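Local coordinates for protein pectate lyase (Bacillus subtilis, PDB 5AMV) that cleaves polygalacturonate by calcium-dependent elimination, releasing oligosaccharides that carry an unsaturated galacturonosyl group at the non-reducing end, at residues A[73-78]-A[164-169]; A[81-86]-A[104-109]; A[232-237]-A[263-268]; A[287-292]-A[374-379]. All blocks are in the same frame, centred on the assembly; numbering follows the deposited sequence. Where two conformers were deposited one is given.

Contact 1: residues A[73-78]-A[164-169]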
loop_
_atom_site.group_PDB
_atom_site.type_symbol
_atom_site.label_atom_id
_atom_site.label_comp_id
_atom_site.label_asym_id
_atom_site.label_seq_id
_atom_site.Cartn_x
_atom_site.Cartn_y
_atom_site.Cartn_z
ATOM N N LEU A 73 -23.349 5.360 1.458
ATOM C CA LEU A 73 -23.113 6.531 2.299
ATOM C C LEU A 73 -22.148 7.400 1.514
ATOM O O LEU A 73 -21.107 6.894 1.024
ATOM C CB LEU A 73 -22.407 6.130 3.611
ATOM C CG LEU A 73 -23.270 5.231 4.495
ATOM C CD1 LEU A 73 -22.483 4.662 5.629
ATOM C CD2 LEU A 73 -24.492 5.991 5.088
ATOM N N GLY A 74 -22.510 8.679 1.415
ATOM C CA GLY A 74 -21.708 9.737 0.747
ATOM C C GLY A 74 -21.225 10.751 1.780
ATOM O O GLY A 74 -21.392 10.582 2.992
ATOM N N LEU A 75 -20.641 11.840 1.301
ATOM C CA LEU A 75 -20.017 12.819 2.186
ATOM C C LEU A 75 -20.995 13.314 3.246
ATOM O O LEU A 75 -20.639 13.408 4.408
ATOM C CB LEU A 75 -19.445 13.961 1.355
ATOM C CG LEU A 75 -18.629 15.054 2.075
ATOM C CD1 LEU A 75 -17.633 15.679 1.057
ATOM C CD2 LEU A 75 -19.542 16.146 2.656
ATOM N N ASN A 76 -22.209 13.653 2.819
ATOM C CA ASN A 76 -23.188 14.247 3.752
ATOM C C ASN A 76 -23.576 13.275 4.845
ATOM O O ASN A 76 -24.005 13.723 5.931
ATOM C CB ASN A 76 -24.494 14.635 3.004
ATOM C CG ASN A 76 -24.309 15.872 2.169
ATOM O OD1 ASN A 76 -23.278 16.540 2.240
ATOM N ND2 ASN A 76 -25.338 16.223 1.410
ATOM N N ASP A 77 -23.456 11.962 4.581
ATOM C CA ASP A 77 -23.862 10.949 5.573
ATOM C C ASP A 77 -22.849 10.907 6.721
ATOM O O ASP A 77 -23.215 10.657 7.865
ATOM C CB ASP A 77 -24.041 9.554 4.955
ATOM C CG ASP A 77 -25.139 9.557 3.910
ATOM O OD1 ASP A 77 -26.310 9.693 4.349
ATOM O OD2 ASP A 77 -24.834 9.475 2.702
ATOM N N TYR A 78 -21.601 11.189 6.425
ATOM C CA TYR A 78 -20.536 11.166 7.410
ATOM C C TYR A 78 -20.250 12.533 8.010
ATOM O O TYR A 78 -19.656 12.601 9.091
ATOM C CB TYR A 78 -19.239 10.749 6.704
ATOM C CG TYR A 78 -19.242 9.378 6.127
ATOM C CD1 TYR A 78 -19.536 8.267 6.909
ATOM C CD2 TYR A 78 -18.853 9.171 4.809
ATOM C CE1 TYR A 78 -19.484 6.961 6.373
ATOM C CE2 TYR A 78 -18.792 7.866 4.268
ATOM C CZ TYR A 78 -19.096 6.782 5.045
ATOM O OH TYR A 78 -19.012 5.499 4.585
ATOM N N ASP A 164 -10.907 9.310 1.161
ATOM C CA ASP A 164 -11.230 10.009 2.422
ATOM C C ASP A 164 -11.929 11.309 2.057
ATOM O O ASP A 164 -11.346 12.180 1.376
ATOM C CB ASP A 164 -9.883 10.279 3.149
ATOM C CG ASP A 164 -10.018 10.901 4.512
ATOM O OD1 ASP A 164 -11.052 11.490 4.868
ATOM O OD2 ASP A 164 -9.004 10.784 5.262
ATOM N N TYR A 165 -13.168 11.481 2.538
ATOM C CA TYR A 165 -13.898 12.714 2.270
ATOM C C TYR A 165 -13.366 13.924 3.064
ATOM O O TYR A 165 -13.745 15.046 2.774
ATOM C CB TYR A 165 -15.381 12.569 2.589
ATOM C CG TYR A 165 -16.133 11.745 1.575
ATOM C CD1 TYR A 165 -16.328 12.235 0.269
ATOM C CD2 TYR A 165 -16.624 10.483 1.920
ATOM C CE1 TYR A 165 -17.018 11.467 -0.674
ATOM C CE2 TYR A 165 -17.301 9.712 0.987
ATOM C CZ TYR A 165 -17.465 10.221 -0.295
ATOM O OH TYR A 165 -18.131 9.431 -1.206
ATOM N N PHE A 166 -12.500 13.704 4.053
ATOM C CA PHE A 166 -12.156 14.808 5.008
ATOM C C PHE A 166 -10.646 14.867 5.260
ATOM O O PHE A 166 -10.204 14.776 6.397
ATOM C CB PHE A 166 -12.910 14.622 6.346
ATOM C CG PHE A 166 -14.385 14.382 6.142
ATOM C CD1 PHE A 166 -15.244 15.467 5.777
ATOM C CD2 PHE A 166 -14.898 13.110 6.277
ATOM C CE1 PHE A 166 -16.621 15.213 5.532
ATOM C CE2 PHE A 166 -16.285 12.861 6.052
ATOM C CZ PHE A 166 -17.130 13.920 5.649
ATOM N N PRO A 167 -9.855 15.080 4.192
ATOM C CA PRO A 167 -8.412 15.191 4.391
ATOM C C PRO A 167 -8.053 16.292 5.390
ATOM O O PRO A 167 -8.686 17.353 5.408
ATOM C CB PRO A 167 -7.891 15.598 2.992
ATOM C CG PRO A 167 -8.961 15.382 2.029
ATOM C CD PRO A 167 -10.260 15.240 2.788
ATOM N N GLN A 168 -7.026 16.012 6.196
ATOM C CA GLN A 168 -6.535 16.945 7.192
ATOM C C GLN A 168 -5.482 17.881 6.593
ATOM O O GLN A 168 -4.586 17.418 5.901
ATOM C CB GLN A 168 -5.922 16.181 8.340
ATOM C CG GLN A 168 -5.481 17.049 9.507
ATOM C CD GLN A 168 -4.700 16.220 10.528
ATOM O OE1 GLN A 168 -3.767 15.511 10.167
ATOM N NE2 GLN A 168 -5.109 16.274 11.782
ATOM N N TRP A 169 -5.577 19.181 6.866
ATOM C CA TRP A 169 -4.500 20.097 6.500
ATOM C C TRP A 169 -3.346 19.973 7.501
ATOM O O TRP A 169 -3.556 20.087 8.733
ATOM C CB TRP A 169 -5.045 21.541 6.463
ATOM C CG TRP A 169 -3.969 22.585 6.235
ATOM C CD1 TRP A 169 -3.699 23.635 7.063
ATOM C CD2 TRP A 169 -3.067 22.691 5.121
ATOM N NE1 TRP A 169 -2.672 24.405 6.534
ATOM C CE2 TRP A 169 -2.260 23.849 5.350
ATOM C CE3 TRP A 169 -2.868 21.951 3.942
ATOM C CZ2 TRP A 169 -1.291 24.290 4.441
ATOM C CZ3 TRP A 169 -1.886 22.387 3.022
ATOM C CH2 TRP A 169 -1.097 23.541 3.289
HETATM O O HOH W 1 -18.717 7.081 -0.348
#
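Leu75 and Tyr165 mark the closest approach of the two backbones, their CA atoms 6.1 Å apart, where the single-turn helix 75-78 lies against the irregular chain leading into strand 168-170. Side chains make the join. CB of Leu75 sits over one face of the Tyr165 ring in a CH-pi contact, 4.0 Å from the ring centroid and 23° off its normal. With CG of Leu75 anti to the backbone N (chi1 -175°), CG also reaches Phe166, 4.0 Å from Phe166 CE1, while CD1 stays against Tyr165. The Phe166 ring presents its edge to the helix, with CB of Tyr78 3.7 Å from CE2 and Leu75 O also near the ring plane. Tyr78 in turn meets Tyr165 at its own edge, CD2 to CD2 at 3.9 Å. Helix 105-121 backs the cluster, touching Tyr78 through Gln117 and Arg120 and Phe166 through Ser113. An Asx turn, in which Asp164 OD1 accepts from Phe166 N at 2.8 Å, spans Tyr165, the residue between them. Both phenol oxygens find polar partners: Tyr78 OH bonds to Asn65, while Tyr165 OH bonds to Arg206 and, at 2.6 Å, to a water that donates to Leu73 O. Direct cohesion between the segments is therefore apolar and CH-pi, with both phenol oxygens bonded to partners outside the pair of segments or to water.

Contact 2: residues A[81-86]-A[104-109]; sequences PEYDLD and GTQEEA
Gln106 spans the backbone of Glu82 to Asp84 with both ends of its amide. NE2 donates to Glu82 O at 3.0 Å, approaching in the carbonyl plane although the acceptor lies somewhat out of the amide plane of Gln106; OE1 accepts from Asp84 N at 3.1 Å, and this bond is nearly straight at 169°. The chain of Gln106 is bent at chi2 (-56°), which folds the amide back across the incoming segment and lays OE1 3.7 Å from CD1 of Tyr83. A leucine here would probably leave Glu82 O and Asp84 N without their mates and let the chain before helix 85-92 shift. That chain and the start of helix 105-121 belong to the helical excursion between strands 61-63 and 122-124, which lies outside the coils of the parallel beta-helix of this polysaccharide lyase family. Asp84 is the N-cap of helix 85-92, its OD2 accepting from Lys87 N. Beside the amide, Ala109 CB packs 3.7 Å from Tyr83 CB, an apolar patch behind the polar bridge, and the Tyr83 backbone oxygen accepts from Lys79 NZ. Toward the surface a water donates twice, to Glu82 OE1 at 2.8 Å and to Thr105 O at 2.9 Å. Thr105 O thus serves two donors, since Ala109 N also bonds to it within the helix, while the other carboxylate oxygen of Glu82 has a long, weak ion pair with Arg112.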
loop_
_atom_site.group_PDB
_atom_site.type_symbol
_atom_site.label_atom_id
_atom_site.label_comp_id
_atom_site.label_asym_id
_atom_site.label_seq_id
_atom_site.Cartn_x
_atom_site.Cartn_y
_atom_site.Cartn_z
ATOM N N PRO A 81 -22.280 17.684 11.767
ATOM C CA PRO A 81 -23.140 18.863 11.550
ATOM C C PRO A 81 -22.424 20.214 11.558
ATOM O O PRO A 81 -22.900 21.186 10.919
ATOM C CB PRO A 81 -24.125 18.797 12.740
ATOM C CG PRO A 81 -24.233 17.336 12.995
ATOM C CD PRO A 81 -22.862 16.726 12.729
ATOM N N GLU A 82 -21.326 20.308 12.320
ATOM C CA GLU A 82 -20.616 21.577 12.431
ATOM C C GLU A 82 -19.503 21.781 11.404
ATOM O O GLU A 82 -18.944 22.860 11.310
ATOM C CB GLU A 82 -20.010 21.720 13.814
ATOM C CG GLU A 82 -21.064 21.939 14.927
ATOM C CD GLU A 82 -20.427 21.872 16.305
ATOM O OE1 GLU A 82 -19.583 22.752 16.673
ATOM O OE2 GLU A 82 -20.730 20.906 17.015
ATOM N N TYR A 83 -19.158 20.740 10.666
ATOM C CA TYR A 83 -18.051 20.880 9.721
ATOM C C TYR A 83 -18.514 21.497 8.408
ATOM O O TYR A 83 -19.584 21.151 7.902
ATOM C CB TYR A 83 -17.449 19.514 9.448
ATOM C CG TYR A 83 -16.409 19.524 8.335
ATOM C CD1 TYR A 83 -15.097 19.975 8.571
ATOM C CD2 TYR A 83 -16.743 19.058 7.078
ATOM C CE1 TYR A 83 -14.151 19.950 7.532
ATOM C CE2 TYR A 83 -15.818 18.998 6.048
ATOM C CZ TYR A 83 -14.529 19.445 6.282
ATOM O OH TYR A 83 -13.604 19.379 5.248
ATOM N N ASP A 84 -17.707 22.435 7.888
ATOM C CA ASP A 84 -17.944 23.013 6.578
ATOM C C ASP A 84 -16.594 23.338 5.982
ATOM O O ASP A 84 -15.753 24.023 6.605
ATOM C CB ASP A 84 -18.783 24.272 6.693
ATOM C CG ASP A 84 -19.034 24.933 5.345
ATOM O OD1 ASP A 84 -19.925 24.449 4.617
ATOM O OD2 ASP A 84 -18.351 25.941 5.048
ATOM N N LEU A 85 -16.349 22.776 4.799
ATOM C CA LEU A 85 -15.026 22.937 4.149
ATOM C C LEU A 85 -14.651 24.425 4.004
ATOM O O LEU A 85 -13.528 24.813 4.311
ATOM C CB LEU A 85 -14.943 22.203 2.805
ATOM C CG LEU A 85 -13.631 22.332 2.025
ATOM C CD1 LEU A 85 -12.380 21.873 2.859
ATOM C CD2 LEU A 85 -13.707 21.617 0.651
ATOM N N ASP A 86 -15.579 25.263 3.544
ATOM C CA ASP A 86 -15.270 26.685 3.417
ATOM C C ASP A 86 -14.873 27.303 4.756
ATOM O O ASP A 86 -13.883 28.028 4.810
ATOM C CB ASP A 86 -16.411 27.444 2.707
ATOM C CG ASP A 86 -16.405 27.202 1.183
ATOM O OD1 ASP A 86 -15.312 27.283 0.569
ATOM O OD2 ASP A 86 -17.468 26.897 0.592
ATOM N N GLY A 104 -9.206 23.588 17.421
ATOM C CA GLY A 104 -10.427 24.350 17.568
ATOM C C GLY A 104 -11.576 23.733 16.780
ATOM O O GLY A 104 -11.447 22.630 16.227
ATOM N N THR A 105 -12.666 24.498 16.655
ATOM C CA THR A 105 -13.978 24.007 16.202
ATOM C C THR A 105 -13.944 23.243 14.878
ATOM O O THR A 105 -14.457 22.120 14.769
ATOM C CB THR A 105 -14.937 25.188 15.989
ATOM O OG1 THR A 105 -14.886 26.063 17.127
ATOM C CG2 THR A 105 -16.378 24.716 15.724
ATOM N N GLN A 106 -13.396 23.905 13.847
ATOM C CA GLN A 106 -13.463 23.305 12.518
ATOM C C GLN A 106 -12.644 22.035 12.389
ATOM O O GLN A 106 -13.108 21.041 11.784
ATOM C CB GLN A 106 -13.145 24.299 11.382
ATOM C CG GLN A 106 -14.336 25.203 10.998
ATOM C CD GLN A 106 -15.585 24.421 10.602
ATOM O OE1 GLN A 106 -15.506 23.460 9.831
ATOM N NE2 GLN A 106 -16.749 24.863 11.093
ATOM N N GLU A 107 -11.446 22.031 12.985
ATOM C CA GLU A 107 -10.638 20.824 12.974
ATOM C C GLU A 107 -11.278 19.723 13.808
ATOM O O GLU A 107 -11.252 18.548 13.391
ATOM C CB GLU A 107 -9.205 21.140 13.466
ATOM C CG GLU A 107 -8.369 19.857 13.641
ATOM C CD GLU A 107 -8.122 19.044 12.391
ATOM O OE1 GLU A 107 -8.407 19.519 11.258
ATOM O OE2 GLU A 107 -7.585 17.914 12.582
ATOM N N GLU A 108 -11.879 20.074 14.967
ATOM C CA GLU A 108 -12.590 19.067 15.734
ATOM C C GLU A 108 -13.723 18.469 14.930
ATOM O O GLU A 108 -13.973 17.276 15.012
ATOM C CB GLU A 108 -13.148 19.623 17.057
ATOM C CG GLU A 108 -12.001 20.008 18.012
ATOM C CD GLU A 108 -12.460 20.773 19.241
ATOM O OE1 GLU A 108 -13.630 21.185 19.326
ATOM O OE2 GLU A 108 -11.578 20.940 20.127
ATOM N N ALA A 109 -14.442 19.303 14.181
ATOM C CA ALA A 109 -15.606 18.782 13.446
ATOM C C ALA A 109 -15.136 17.931 12.262
ATOM O O ALA A 109 -15.763 16.927 11.929
ATOM C CB ALA A 109 -16.479 19.915 12.972
HETATM O O HOH W 2 -17.055 21.767 16.052
#

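Contact 3: residues A[232-237]-A[263-268]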
loop_
_atom_site.group_PDB
_atom_site.type_symbol
_atom_site.label_atom_id
_atom_site.label_comp_id
_atom_site.label_asym_id
_atom_site.label_seq_id
_atom_site.Cartn_x
_atom_site.Cartn_y
_atom_site.Cartn_z
ATOM N N ALA A 232 5.988 -3.595 11.712
ATOM C CA ALA A 232 5.547 -4.612 10.774
ATOM C C ALA A 232 6.763 -5.439 10.319
ATOM O O ALA A 232 7.843 -4.884 10.155
ATOM C CB ALA A 232 4.868 -3.942 9.552
ATOM N N ASN A 233 6.611 -6.738 10.115
ATOM C CA ASN A 233 7.806 -7.568 9.835
ATOM C C ASN A 233 7.438 -8.913 9.230
ATOM O O ASN A 233 6.411 -9.492 9.587
ATOM C CB ASN A 233 8.570 -7.814 11.173
ATOM C CG ASN A 233 10.072 -7.897 11.022
ATOM O OD1 ASN A 233 10.662 -7.535 10.009
ATOM N ND2 ASN A 233 10.717 -8.422 12.072
ATOM N N TYR A 234 8.294 -9.406 8.332
ATOM C CA TYR A 234 8.145 -10.744 7.731
ATOM C C TYR A 234 6.949 -10.781 6.820
ATOM O O TYR A 234 5.898 -11.380 7.133
ATOM C CB TYR A 234 8.098 -11.887 8.757
ATOM C CG TYR A 234 9.245 -11.877 9.748
ATOM C CD1 TYR A 234 10.577 -11.824 9.293
ATOM C CD2 TYR A 234 8.999 -11.934 11.128
ATOM C CE1 TYR A 234 11.634 -11.853 10.188
ATOM C CE2 TYR A 234 10.082 -11.921 12.050
ATOM C CZ TYR A 234 11.373 -11.887 11.542
ATOM O OH TYR A 234 12.450 -11.905 12.426
ATOM N N ILE A 235 7.145 -10.146 5.663
ATOM C CA ILE A 235 6.045 -9.900 4.736
ATOM C C ILE A 235 6.519 -10.149 3.318
ATOM O O ILE A 235 7.617 -9.723 2.947
ATOM C CB ILE A 235 5.629 -8.411 4.837
ATOM C CG1 ILE A 235 5.067 -8.126 6.241
ATOM C CG2 ILE A 235 4.589 -8.020 3.740
ATOM C CD1 ILE A 235 5.171 -6.635 6.644
ATOM N N THR A 236 5.697 -10.821 2.520
ATOM C CA THR A 236 5.996 -10.983 1.116
ATOM C C THR A 236 4.848 -10.373 0.328
ATOM O O THR A 236 3.699 -10.705 0.606
ATOM C CB THR A 236 6.146 -12.463 0.748
ATOM O OG1 THR A 236 7.309 -12.977 1.425
ATOM C CG2 THR A 236 6.328 -12.670 -0.775
ATOM N N MET A 237 5.145 -9.501 -0.656
ATOM C CA MET A 237 4.092 -9.007 -1.563
ATOM C C MET A 237 4.548 -9.386 -2.978
ATOM O O MET A 237 5.595 -8.902 -3.446
ATOM C CB MET A 237 3.922 -7.497 -1.455
ATOM C CG MET A 237 3.747 -6.982 -0.019
ATOM S SD MET A 237 3.256 -5.246 -0.103
ATOM C CE MET A 237 3.411 -4.877 1.653
ATOM N N LYS A 263 13.388 -4.344 11.720
ATOM C CA LYS A 263 12.052 -4.839 11.322
ATOM C C LYS A 263 11.789 -4.387 9.884
ATOM O O LYS A 263 12.740 -4.123 9.131
ATOM C CB LYS A 263 10.980 -4.351 12.280
ATOM C CG LYS A 263 11.359 -4.677 13.775
ATOM C CD LYS A 263 10.201 -4.616 14.714
ATOM C CE LYS A 263 10.509 -5.320 16.046
ATOM N NZ LYS A 263 11.323 -4.390 16.895
ATOM N N LEU A 264 10.519 -4.393 9.471
ATOM C CA LEU A 264 10.171 -3.995 8.092
ATOM C C LEU A 264 10.900 -4.900 7.098
ATOM O O LEU A 264 11.340 -4.466 6.054
ATOM C CB LEU A 264 10.459 -2.487 7.840
ATOM C CG LEU A 264 9.616 -1.541 8.715
ATOM C CD1 LEU A 264 10.069 -0.087 8.666
ATOM C CD2 LEU A 264 8.093 -1.632 8.316
ATOM N N LYS A 265 11.016 -6.179 7.426
ATOM C CA LYS A 265 11.597 -7.170 6.543
ATOM C C LYS A 265 10.500 -7.609 5.604
ATOM O O LYS A 265 9.601 -8.387 5.963
ATOM C CB LYS A 265 12.175 -8.358 7.313
ATOM C CG LYS A 265 13.432 -7.944 8.082
ATOM C CD LYS A 265 13.921 -9.143 8.885
ATOM C CE LYS A 265 15.395 -8.992 9.329
ATOM N NZ LYS A 265 15.644 -7.745 10.137
ATOM N N ILE A 266 10.623 -7.093 4.385
ATOM C CA ILE A 266 9.600 -7.246 3.331
ATOM C C ILE A 266 10.284 -7.650 2.025
ATOM O O ILE A 266 11.301 -7.067 1.623
ATOM C CB ILE A 266 8.859 -5.921 3.154
ATOM C CG1 ILE A 266 8.145 -5.524 4.464
ATOM C CG2 ILE A 266 7.831 -6.032 1.992
ATOM C CD1 ILE A 266 7.842 -4.015 4.503
ATOM N N THR A 267 9.682 -8.605 1.335
ATOM C CA THR A 267 10.108 -8.972 -0.006
ATOM C C THR A 267 9.052 -8.554 -1.010
ATOM O O THR A 267 7.897 -8.925 -0.868
ATOM C CB THR A 267 10.337 -10.494 -0.114
ATOM O OG1 THR A 267 11.348 -10.876 0.825
ATOM C CG2 THR A 267 10.773 -10.952 -1.522
ATOM N N LEU A 268 9.467 -7.778 -2.005
ATOM C CA LEU A 268 8.570 -7.413 -3.104
ATOM C C LEU A 268 9.054 -8.060 -4.371
ATOM O O LEU A 268 10.149 -7.741 -4.844
ATOM C CB LEU A 268 8.563 -5.890 -3.344
ATOM C CG LEU A 268 8.224 -5.023 -2.116
ATOM C CD1 LEU A 268 8.175 -3.576 -2.537
ATOM C CD2 LEU A 268 6.865 -5.386 -1.523
HETATM O O HOH W 3 13.760 -9.192 12.616
#
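Asn233 reaches Lys265 through a first torsion well off the usual staggered positions (chi1 -146°), which turns its amide across to the neighbouring chain; Tyr234 and Leu264, both with positive phi (69° and 59°), bend their backbones alongside. OD1 of Asn233 accepts from Lys265 N at 2.9 Å in the carbonyl plane, while ND2 lies over one face of the Tyr234 ring and donates to a water. Ala232 O takes Leu264 N at 2.8 Å. Beyond the bend, Lys265 O receives Ile235 N at 3.0 Å and, weakly, Tyr234 N. The two strands then run parallel, with Ile235 O accepting from Thr267 N and Thr267 O from Met237 N, both at 2.8 Å. On one face Ile235 CB lies 3.8 Å from Ile266 CG1, the two side chains side by side. Met237 and Leu268 pair likewise, Met237 CB 3.6 Å from Leu268 CD2; Phe251 packs on Met237, Ile266 and Leu268 in the interior of the beta-helix. Thr236 and Thr267 point to the other face, where the N-terminal segment bonds to their hydroxyls through Asp12, Trp14 and Gly15. Replacing Asn233 by an alanine would probably leave Lys265 N without this acceptor and the bend less firmly held. Successive coils are thus joined by aliphatic stacking within and backbone hydrogen bonds between the parallel strands, with a side-chain amide taking over at the corner for the backbone acceptor of a regular ladder.

Contact 4: residues A[287-292]-A[374-379]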
loop_
_atom_site.group_PDB
_atom_site.type_symbol
_atom_site.label_atom_id
_atom_site.label_comp_id
_atom_site.label_asym_id
_atom_site.label_seq_id
_atom_site.Cartn_x
_atom_site.Cartn_y
_atom_site.Cartn_z
ATOM N N GLN A 287 15.143 -3.970 5.883
ATOM C CA GLN A 287 15.833 -4.840 4.931
ATOM C C GLN A 287 14.787 -5.326 3.945
ATOM O O GLN A 287 14.073 -6.306 4.211
ATOM C CB GLN A 287 16.460 -6.016 5.692
ATOM C CG GLN A 287 17.652 -5.575 6.567
ATOM C CD GLN A 287 18.164 -6.724 7.444
ATOM O OE1 GLN A 287 17.865 -7.899 7.198
ATOM N NE2 GLN A 287 19.011 -6.383 8.441
ATOM N N VAL A 288 14.710 -4.612 2.801
ATOM C CA VAL A 288 13.618 -4.836 1.849
ATOM C C VAL A 288 14.218 -5.401 0.581
ATOM O O VAL A 288 15.050 -4.757 -0.062
ATOM C CB VAL A 288 12.850 -3.540 1.598
ATOM C CG1 VAL A 288 11.700 -3.787 0.593
ATOM C CG2 VAL A 288 12.331 -2.967 2.911
ATOM N N HIS A 289 13.817 -6.629 0.242
ATOM C CA HIS A 289 14.312 -7.288 -0.963
ATOM C C HIS A 289 13.336 -6.976 -2.100
ATOM O O HIS A 289 12.187 -7.351 -2.016
ATOM C CB HIS A 289 14.384 -8.808 -0.748
ATOM C CG HIS A 289 15.076 -9.543 -1.853
ATOM N ND1 HIS A 289 15.017 -10.911 -1.963
ATOM C CD2 HIS A 289 15.866 -9.117 -2.875
ATOM C CE1 HIS A 289 15.734 -11.302 -3.008
ATOM N NE2 HIS A 289 16.282 -10.236 -3.562
ATOM N N VAL A 290 13.809 -6.327 -3.150
ATOM C CA VAL A 290 12.994 -5.852 -4.260
ATOM C C VAL A 290 13.497 -6.529 -5.535
ATOM O O VAL A 290 14.582 -6.205 -6.026
ATOM C CB VAL A 290 13.122 -4.321 -4.330
ATOM C CG1 VAL A 290 12.383 -3.721 -5.593
ATOM C CG2 VAL A 290 12.655 -3.688 -2.990
ATOM N N TYR A 291 12.789 -7.513 -6.046
ATOM C CA TYR A 291 13.302 -8.166 -7.267
ATOM C C TYR A 291 12.247 -8.502 -8.298
ATOM O O TYR A 291 11.094 -8.828 -7.967
ATOM C CB TYR A 291 14.164 -9.419 -6.936
ATOM C CG TYR A 291 13.418 -10.673 -6.487
ATOM C CD1 TYR A 291 12.992 -11.627 -7.420
ATOM C CD2 TYR A 291 13.186 -10.922 -5.137
ATOM C CE1 TYR A 291 12.316 -12.787 -7.046
ATOM C CE2 TYR A 291 12.510 -12.135 -4.737
ATOM C CZ TYR A 291 12.107 -13.032 -5.695
ATOM O OH TYR A 291 11.469 -14.206 -5.308
ATOM N N ASN A 292 12.656 -8.484 -9.572
ATOM C CA ASN A 292 11.744 -8.869 -10.653
ATOM C C ASN A 292 10.431 -8.069 -10.694
ATOM O O ASN A 292 9.388 -8.629 -11.049
ATOM C CB ASN A 292 11.399 -10.389 -10.623
ATOM C CG ASN A 292 12.563 -11.302 -10.979
ATOM O OD1 ASN A 292 12.481 -12.509 -10.738
ATOM N ND2 ASN A 292 13.641 -10.742 -11.575
ATOM N N SER A 374 18.529 -14.120 1.914
ATOM C CA SER A 374 18.661 -15.565 1.699
ATOM C C SER A 374 17.327 -16.272 1.370
ATOM O O SER A 374 17.314 -17.253 0.588
ATOM C CB SER A 374 19.357 -16.226 2.890
ATOM O OG SER A 374 18.781 -15.771 4.108
ATOM N N LEU A 375 16.223 -15.778 1.935
ATOM C CA LEU A 375 14.905 -16.375 1.690
ATOM C C LEU A 375 14.247 -15.827 0.439
ATOM O O LEU A 375 13.611 -14.772 0.487
ATOM C CB LEU A 375 13.948 -16.070 2.851
ATOM C CG LEU A 375 13.920 -17.026 4.011
ATOM C CD1 LEU A 375 12.935 -16.528 5.029
ATOM C CD2 LEU A 375 13.570 -18.438 3.484
ATOM N N HIS A 376 14.394 -16.505 -0.680
ATOM C CA HIS A 376 13.729 -16.071 -1.897
ATOM C C HIS A 376 13.589 -17.219 -2.862
ATOM O O HIS A 376 14.366 -18.180 -2.810
ATOM C CB HIS A 376 14.494 -14.905 -2.574
ATOM C CG HIS A 376 15.876 -15.277 -3.024
ATOM N ND1 HIS A 376 16.111 -15.987 -4.184
ATOM C CD2 HIS A 376 17.086 -15.057 -2.462
ATOM C CE1 HIS A 376 17.409 -16.188 -4.319
ATOM N NE2 HIS A 376 18.025 -15.623 -3.294
ATOM N N GLY A 377 12.633 -17.086 -3.777
ATOM C CA GLY A 377 12.457 -18.048 -4.852
ATOM C C GLY A 377 13.382 -17.708 -6.009
ATOM O O GLY A 377 14.307 -16.872 -5.875
ATOM N N SER A 378 13.119 -18.323 -7.150
ATOM C CA SER A 378 13.946 -18.117 -8.341
ATOM C C SER A 378 13.883 -16.682 -8.853
ATOM O O SER A 378 12.805 -16.104 -8.984
ATOM C CB SER A 378 13.515 -19.081 -9.439
ATOM O OG SER A 378 13.909 -20.390 -9.094
ATOM N N ILE A 379 15.052 -16.116 -9.148
ATOM C CA ILE A 379 15.141 -14.762 -9.690
ATOM C C ILE A 379 15.244 -14.820 -11.216
ATOM O O ILE A 379 16.232 -15.338 -11.759
ATOM C CB ILE A 379 16.308 -13.984 -9.030
ATOM C CG1 ILE A 379 16.120 -13.966 -7.508
ATOM C CG2 ILE A 379 16.423 -12.556 -9.614
ATOM C CD1 ILE A 379 17.250 -13.304 -6.766
HETATM O O HOH W 4 13.641 -12.035 0.093
HETATM O O HOH W 5 10.667 -14.881 -2.821
HETATM O O HOH W 6 10.729 -15.710 -7.353
#
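The Tyr291 ring carries CG1 of Ile379 over one face, a CH-pi contact 4.2 Å from the centroid and 24° off the normal, and has Asn292 OD1 and two waters at its edge, near the plane. His289 meets the other segment edge-on: His376 CB lies close to its ring plane, 3.8 Å from CE1, and a further water shares that plane. CD2 of Tyr291 lies over a face of the His289 ring, and Ile379 CD1 over a face of His376. The two imidazoles are only obliquely related, their planes 72° apart. CG of His376 is placed between the backbone N and the carbonyl carbon (chi1 63°), which brings ND1 round to donate to Gly377 O at 2.6 Å, in the plane of its own ring. Waters carry the polar link. One joins His289 ND1 to Leu375 O, to which it donates, while His289 NE2 bonds to Gln321. Two more bond to Tyr291 OH: the first accepts from Gly377 N, and the second donates to Ser378 O, the water oxygen 2.7 Å from Ser378 O. At the far end Asn292 lays OD1 3.6 Å from Ile379 C and takes Asp380 N on that oxygen, while ND2 gives to Asn322 O on the adjoining strand. Tyr291 also stacks on His269 of the preceding strand. Such coil-to-coil stacking of aromatic side chains is a feature of the pectate lyase parallel beta-helix, whose outer surface the C-terminal loop covers here.

Overall arrangement
From the N terminus, contact 1 opens first and closes a long loop from helix 75-78 to the chain before strand 168-170. Contact 2 falls within that loop, joining the starts of helices 85-92 and 105-121, and the two touch: Phe166 packs on Tyr83, and Gln168 probably bonds to Glu107. Together they tie helices 75-78, 85-92 and 105-121 to the chain before strand 168-170. The later contacts follow in series, without crossing. Contact 3 ties strand 235-245 to strand 266-274; contact 4 continues from neighbouring strand 287-296 to the C-terminal loop, and the two meet where His289 probably bonds through its backbone to Ile266 and Leu268. The two groups lie on opposite sides of the chain's centre, contacts 2 and 4 having centres about 47 Å apart.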